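Local coordinates for protein glycosyl hyrolase, family 3 (Deinococcus radiodurans, PDB 3TEV) that probably hydrolyses O-glycosidic bonds with a family 3 glycoside hydrolase domain of TIM-barrel fold, at residues 21-35 with 289-303. Sequence-based numbering, arbitrary orientation. Where two conformers were deposited one is given.
Sequences LLMIDLPGPELDKDT and LVMALGRREVQQATL
L22 and M23 pair in parallel with V290 and M291, on the first and last strands of the family 3 TIM barrel. Three backbone bonds join them, reaching out to L21 and A292: V290 N to L21 O, M23 N to V290 O, and A292 N to M23 O (2.7 Å).

Apolar side chains fill both faces of this seam. L22 and V290 lie side by side, V290 packing on helix 275-285 and L22 on helix 296-303, where a branched leucine can touch two partners at once: CD1 of L22 meets CD2 of L303 at 3.7 Å, while its CD2 faces T302 CG2. M23 and M291, both selenomethionines, run alongside each other on the other face, SE of M23 4.2 Å from CE of M291. I24 sets its CB against the amide of Q299, the two side chains crossing at about a right angle.

Beyond the strands the contact turns polar. D25 turns CG between its backbone N and carbonyl carbon (chi1 58°), which brings OD1 to G294 N at 2.8 Å on the syn side; its OD2 is salt-bridged to K52. The extended chain of Q299 carries its amide past I24, where NE2 can donate to D25 O at 3.2 Å and, weakly, to OD1. At G294 a CB would press against L293 O and V298 CG2, which suits glycine. Farther out, long R296 spans to helix 33-42, its guanidinium also in a cation-pi contact with Y38. NH2 of R296 donates in plane to T35 OG1 at 3.2 Å. D32 caps that helix, its OD2 accepting from T35 N, and T35 OG1 donates to D32 OD1 at 2.6 Å.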
loop_
_atom_site.group_PDB
_atom_site.type_symbol
_atom_site.label_atom_id
_atom_site.label_comp_id
_atom_site.label_asym_id
_atom_site.label_seq_id
_atom_site.Cartn_x
_atom_site.Cartn_y
_atom_site.Cartn_z
ATOM N N LEU A 21 -1.001 13.778 0.490
ATOM C CA LEU A 21 -1.681 12.602 1.056
ATOM C C LEU A 21 -2.125 11.619 -0.028
ATOM O O LEU A 21 -2.846 10.669 0.254
ATOM C CB LEU A 21 -2.879 13.039 1.916
ATOM C CG LEU A 21 -2.575 14.065 3.021
ATOM C CD1 LEU A 21 -3.884 14.650 3.623
ATOM C CD2 LEU A 21 -1.657 13.478 4.103
ATOM N N LEU A 22 -1.698 11.855 -1.270
ATOM C CA LEU A 22 -2.095 10.991 -2.381
ATOM C C LEU A 22 -0.919 10.300 -3.040
ATOM O O LEU A 22 0.187 10.855 -3.123
ATOM C CB LEU A 22 -2.849 11.767 -3.462
ATOM C CG LEU A 22 -4.054 12.643 -3.151
ATOM C CD1 LEU A 22 -4.657 13.120 -4.493
ATOM C CD2 LEU A 22 -5.104 11.893 -2.329
HETATM N N MSE A 23 -1.176 9.107 -3.548
HETATM C CA MSE A 23 -0.227 8.386 -4.370
HETATM C C MSE A 23 -0.935 8.202 -5.710
HETATM O O MSE A 23 -2.041 7.626 -5.781
HETATM C CB MSE A 23 0.119 7.024 -3.752
HETATM C CG MSE A 23 1.046 6.158 -4.614
HETATM SE SE MSE A 23 1.602 4.513 -3.697
HETATM C CE MSE A 23 3.338 5.044 -3.017
ATOM N N ILE A 24 -0.307 8.690 -6.768
ATOM C CA ILE A 24 -0.927 8.666 -8.081
ATOM C C ILE A 24 -0.121 7.832 -9.061
ATOM O O ILE A 24 1.044 7.520 -8.804
ATOM C CB ILE A 24 -1.061 10.081 -8.652
ATOM C CG1 ILE A 24 0.323 10.672 -8.900
ATOM C CG2 ILE A 24 -1.897 10.965 -7.730
ATOM C CD1 ILE A 24 0.285 11.959 -9.767
ATOM N N ASP A 25 -0.737 7.498 -10.188
ATOM C CA ASP A 25 -0.023 6.837 -11.273
ATOM C C ASP A 25 0.316 7.826 -12.377
ATOM O O ASP A 25 -0.259 8.921 -12.447
ATOM C CB ASP A 25 -0.794 5.603 -11.807
ATOM C CG ASP A 25 -2.207 5.931 -12.324
ATOM O OD1 ASP A 25 -2.873 6.878 -11.841
ATOM O OD2 ASP A 25 -2.671 5.204 -13.228
ATOM N N LEU A 26 1.255 7.419 -13.228
ATOM C CA LEU A 26 1.772 8.236 -14.318
ATOM C C LEU A 26 1.457 7.567 -15.654
ATOM O O LEU A 26 1.312 6.352 -15.718
ATOM C CB LEU A 26 3.284 8.389 -14.160
ATOM C CG LEU A 26 3.723 8.896 -12.787
ATOM C CD1 LEU A 26 5.218 8.707 -12.590
ATOM C CD2 LEU A 26 3.288 10.357 -12.576
ATOM N N PRO A 27 1.346 8.368 -16.730
ATOM C CA PRO A 27 0.894 7.816 -18.018
ATOM C C PRO A 27 1.874 6.869 -18.737
ATOM O O PRO A 27 1.435 5.892 -19.347
ATOM C CB PRO A 27 0.620 9.061 -18.873
ATOM C CG PRO A 27 1.304 10.201 -18.181
ATOM C CD PRO A 27 1.425 9.845 -16.733
ATOM N N GLY A 28 3.173 7.142 -18.677
ATOM C CA GLY A 28 4.129 6.352 -19.445
ATOM C C GLY A 28 5.542 6.201 -18.900
ATOM O O GLY A 28 5.798 6.488 -17.739
ATOM N N PRO A 29 6.465 5.715 -19.750
ATOM C CA PRO A 29 7.860 5.464 -19.367
ATOM C C PRO A 29 8.724 6.721 -19.249
ATOM O O PRO A 29 9.842 6.631 -18.739
ATOM C CB PRO A 29 8.377 4.580 -20.502
ATOM C CG PRO A 29 7.541 4.961 -21.664
ATOM C CD PRO A 29 6.174 5.213 -21.108
ATOM N N GLU A 30 8.228 7.863 -19.725
ATOM C CA GLU A 30 8.976 9.131 -19.629
ATOM C C GLU A 30 8.192 10.194 -18.869
ATOM O O GLU A 30 6.970 10.250 -18.963
ATOM C CB GLU A 30 9.389 9.660 -21.016
ATOM C CG GLU A 30 10.390 8.737 -21.752
ATOM C CD GLU A 30 10.201 8.704 -23.274
ATOM O OE1 GLU A 30 10.022 9.784 -23.899
ATOM O OE2 GLU A 30 10.245 7.587 -23.850
ATOM N N LEU A 31 8.893 11.030 -18.110
ATOM C CA LEU A 31 8.241 12.105 -17.377
ATOM C C LEU A 31 8.104 13.321 -18.292
ATOM O O LEU A 31 9.029 14.110 -18.430
ATOM C CB LEU A 31 9.024 12.456 -16.104
ATOM C CG LEU A 31 8.316 13.343 -15.071
ATOM C CD1 LEU A 31 7.073 12.613 -14.575
ATOM C CD2 LEU A 31 9.226 13.697 -13.899
ATOM N N ASP A 32 6.956 13.442 -18.943
ATOM C CA ASP A 32 6.687 14.570 -19.829
ATOM C C ASP A 32 6.541 15.866 -19.013
ATOM O O ASP A 32 6.195 15.834 -17.834
ATOM C CB ASP A 32 5.403 14.303 -20.612
ATOM C CG ASP A 32 4.231 14.059 -19.694
ATOM O OD1 ASP A 32 4.216 12.991 -19.022
ATOM O OD2 ASP A 32 3.360 14.946 -19.581
ATOM N N LYS A 33 6.794 17.000 -19.656
ATOM C CA LYS A 33 6.719 18.320 -19.000
ATOM C C LYS A 33 5.391 18.626 -18.281
ATOM O O LYS A 33 5.404 19.188 -17.181
ATOM C CB LYS A 33 7.101 19.458 -19.970
ATOM C CG LYS A 33 6.229 19.552 -21.225
ATOM C CD LYS A 33 6.550 20.758 -22.143
ATOM C CE LYS A 33 5.704 20.645 -23.423
ATOM N NZ LYS A 33 6.012 21.666 -24.479
ATOM N N ASP A 34 4.262 18.255 -18.884
ATOM C CA ASP A 34 2.949 18.516 -18.281
ATOM C C ASP A 34 2.788 17.731 -16.991
ATOM O O ASP A 34 2.265 18.241 -16.001
ATOM C CB ASP A 34 1.794 18.231 -19.260
ATOM C CG ASP A 34 1.691 19.279 -20.392
ATOM O OD1 ASP A 34 2.053 20.468 -20.186
ATOM O OD2 ASP A 34 1.222 18.928 -21.503
ATOM N N THR A 35 3.277 16.500 -16.985
ATOM C CA THR A 35 3.246 15.681 -15.778
ATOM C C THR A 35 4.151 16.282 -14.702
ATOM O O THR A 35 3.760 16.356 -13.537
ATOM C CB THR A 35 3.601 14.206 -16.085
ATOM O OG1 THR A 35 2.668 13.698 -17.055
ATOM C CG2 THR A 35 3.537 13.339 -14.840
ATOM N N LEU A 289 -2.334 7.637 3.571
ATOM C CA LEU A 289 -2.031 7.779 2.141
ATOM C C LEU A 289 -3.150 7.142 1.333
ATOM O O LEU A 289 -3.543 5.999 1.597
ATOM C CB LEU A 289 -0.696 7.067 1.795
ATOM C CG LEU A 289 -0.116 7.304 0.378
ATOM C CD1 LEU A 289 0.091 8.827 0.061
ATOM C CD2 LEU A 289 1.201 6.554 0.185
ATOM N N VAL A 290 -3.666 7.872 0.348
ATOM C CA VAL A 290 -4.699 7.329 -0.520
ATOM C C VAL A 290 -4.128 7.114 -1.923
ATOM O O VAL A 290 -3.544 8.030 -2.515
ATOM C CB VAL A 290 -5.935 8.278 -0.561
ATOM C CG1 VAL A 290 -6.933 7.837 -1.643
ATOM C CG2 VAL A 290 -6.623 8.314 0.801
HETATM N N MSE A 291 -4.274 5.896 -2.445
HETATM C CA MSE A 291 -3.909 5.616 -3.834
HETATM C C MSE A 291 -4.986 6.165 -4.742
HETATM O O MSE A 291 -6.048 5.593 -4.824
HETATM C CB MSE A 291 -3.769 4.128 -4.092
HETATM C CG MSE A 291 -2.609 3.537 -3.350
HETATM SE SE MSE A 291 -2.192 1.731 -3.914
HETATM C CE MSE A 291 -1.391 2.341 -5.588
ATOM N N ALA A 292 -4.705 7.239 -5.451
ATOM C CA ALA A 292 -5.688 7.872 -6.300
ATOM C C ALA A 292 -5.288 7.609 -7.756
ATOM O O ALA A 292 -4.712 8.473 -8.426
ATOM C CB ALA A 292 -5.733 9.380 -5.980
ATOM N N LEU A 293 -5.553 6.399 -8.236
ATOM C CA LEU A 293 -5.084 5.988 -9.555
ATOM C C LEU A 293 -6.121 6.302 -10.616
ATOM O O LEU A 293 -7.326 6.296 -10.342
ATOM C CB LEU A 293 -4.774 4.495 -9.581
ATOM C CG LEU A 293 -3.839 3.910 -8.505
ATOM C CD1 LEU A 293 -3.509 2.463 -8.870
ATOM C CD2 LEU A 293 -2.558 4.726 -8.284
ATOM N N GLY A 294 -5.659 6.572 -11.829
ATOM C CA GLY A 294 -6.574 6.808 -12.950
ATOM C C GLY A 294 -6.170 8.042 -13.717
ATOM O O GLY A 294 -5.105 8.617 -13.463
ATOM N N ARG A 295 -7.024 8.461 -14.645
ATOM C CA ARG A 295 -6.737 9.609 -15.488
ATOM C C ARG A 295 -6.689 10.890 -14.655
ATOM O O ARG A 295 -7.181 10.925 -13.518
ATOM C CB ARG A 295 -7.792 9.724 -16.581
ATOM C CG ARG A 295 -9.131 10.158 -16.052
ATOM C CD ARG A 295 -10.228 9.905 -17.059
ATOM N NE ARG A 295 -11.533 9.963 -16.419
ATOM C CZ ARG A 295 -12.452 10.858 -16.737
ATOM N NH1 ARG A 295 -12.189 11.746 -17.695
ATOM N NH2 ARG A 295 -13.628 10.854 -16.116
ATOM N N ARG A 296 -6.102 11.937 -15.233
ATOM C CA ARG A 296 -5.891 13.206 -14.519
ATOM C C ARG A 296 -7.176 13.769 -13.898
ATOM O O ARG A 296 -7.154 14.202 -12.742
ATOM C CB ARG A 296 -5.173 14.250 -15.399
ATOM C CG ARG A 296 -4.572 15.476 -14.617
ATOM C CD ARG A 296 -3.204 15.953 -15.223
ATOM N NE ARG A 296 -2.184 14.891 -15.170
ATOM C CZ ARG A 296 -1.056 14.842 -15.890
ATOM N NH1 ARG A 296 -0.743 15.815 -16.748
ATOM N NH2 ARG A 296 -0.227 13.798 -15.744
ATOM N N GLU A 297 -8.286 13.697 -14.638
ATOM C CA GLU A 297 -9.580 14.162 -14.145
ATOM C C GLU A 297 -10.041 13.484 -12.858
ATOM O O GLU A 297 -10.544 14.170 -11.953
ATOM C CB GLU A 297 -10.678 14.021 -15.206
ATOM C CG GLU A 297 -10.500 14.929 -16.440
ATOM C CD GLU A 297 -9.649 14.311 -17.571
ATOM O OE1 GLU A 297 -8.969 13.264 -17.389
ATOM O OE2 GLU A 297 -9.671 14.900 -18.669
ATOM N N VAL A 298 -9.893 12.163 -12.747
ATOM C CA VAL A 298 -10.250 11.546 -11.466
ATOM C C VAL A 298 -9.278 11.899 -10.349
ATOM O O VAL A 298 -9.690 12.030 -9.205
ATOM C CB VAL A 298 -10.582 10.007 -11.517
ATOM C CG1 VAL A 298 -11.498 9.712 -12.677
ATOM C CG2 VAL A 298 -9.331 9.117 -11.546
ATOM N N GLN A 299 -8.001 12.064 -10.676
ATOM C CA GLN A 299 -7.009 12.486 -9.678
ATOM C C GLN A 299 -7.360 13.886 -9.162
ATOM O O GLN A 299 -7.332 14.137 -7.943
ATOM C CB GLN A 299 -5.576 12.438 -10.231
ATOM C CG GLN A 299 -5.063 11.021 -10.566
ATOM C CD GLN A 299 -3.674 11.014 -11.196
ATOM O OE1 GLN A 299 -3.042 12.057 -11.329
ATOM N NE2 GLN A 299 -3.188 9.842 -11.571
ATOM N N GLN A 300 -7.725 14.771 -10.098
ATOM C CA GLN A 300 -8.127 16.138 -9.793
ATOM C C GLN A 300 -9.365 16.178 -8.903
ATOM O O GLN A 300 -9.426 16.973 -7.953
ATOM C CB GLN A 300 -8.328 16.969 -11.074
ATOM C CG GLN A 300 -6.998 17.359 -11.739
ATOM C CD GLN A 300 -7.148 18.085 -13.084
ATOM O OE1 GLN A 300 -8.095 17.836 -13.853
ATOM N NE2 GLN A 300 -6.199 18.982 -13.380
ATOM N N ALA A 301 -10.322 15.294 -9.167
ATOM C CA ALA A 301 -11.519 15.243 -8.343
ATOM C C ALA A 301 -11.195 14.774 -6.926
ATOM O O ALA A 301 -11.825 15.232 -5.963
ATOM C CB ALA A 301 -12.615 14.357 -8.995
ATOM N N THR A 302 -10.214 13.877 -6.794
ATOM C CA THR A 302 -9.791 13.418 -5.484
ATOM C C THR A 302 -9.074 14.534 -4.713
ATOM O O THR A 302 -9.409 14.803 -3.556
ATOM C CB THR A 302 -8.917 12.151 -5.584
ATOM O OG1 THR A 302 -9.631 11.144 -6.315
ATOM C CG2 THR A 302 -8.589 11.611 -4.217
ATOM N N LEU A 303 -8.099 15.181 -5.347
ATOM C CA LEU A 303 -7.466 16.375 -4.787
ATOM C C LEU A 303 -8.487 17.391 -4.278
ATOM O O LEU A 303 -8.354 17.887 -3.162
ATOM C CB LEU A 303 -6.609 17.073 -5.837
ATOM C CG LEU A 303 -5.282 16.416 -6.128
ATOM C CD1 LEU A 303 -4.794 16.885 -7.514
ATOM C CD2 LEU A 303 -4.284 16.747 -5.009
#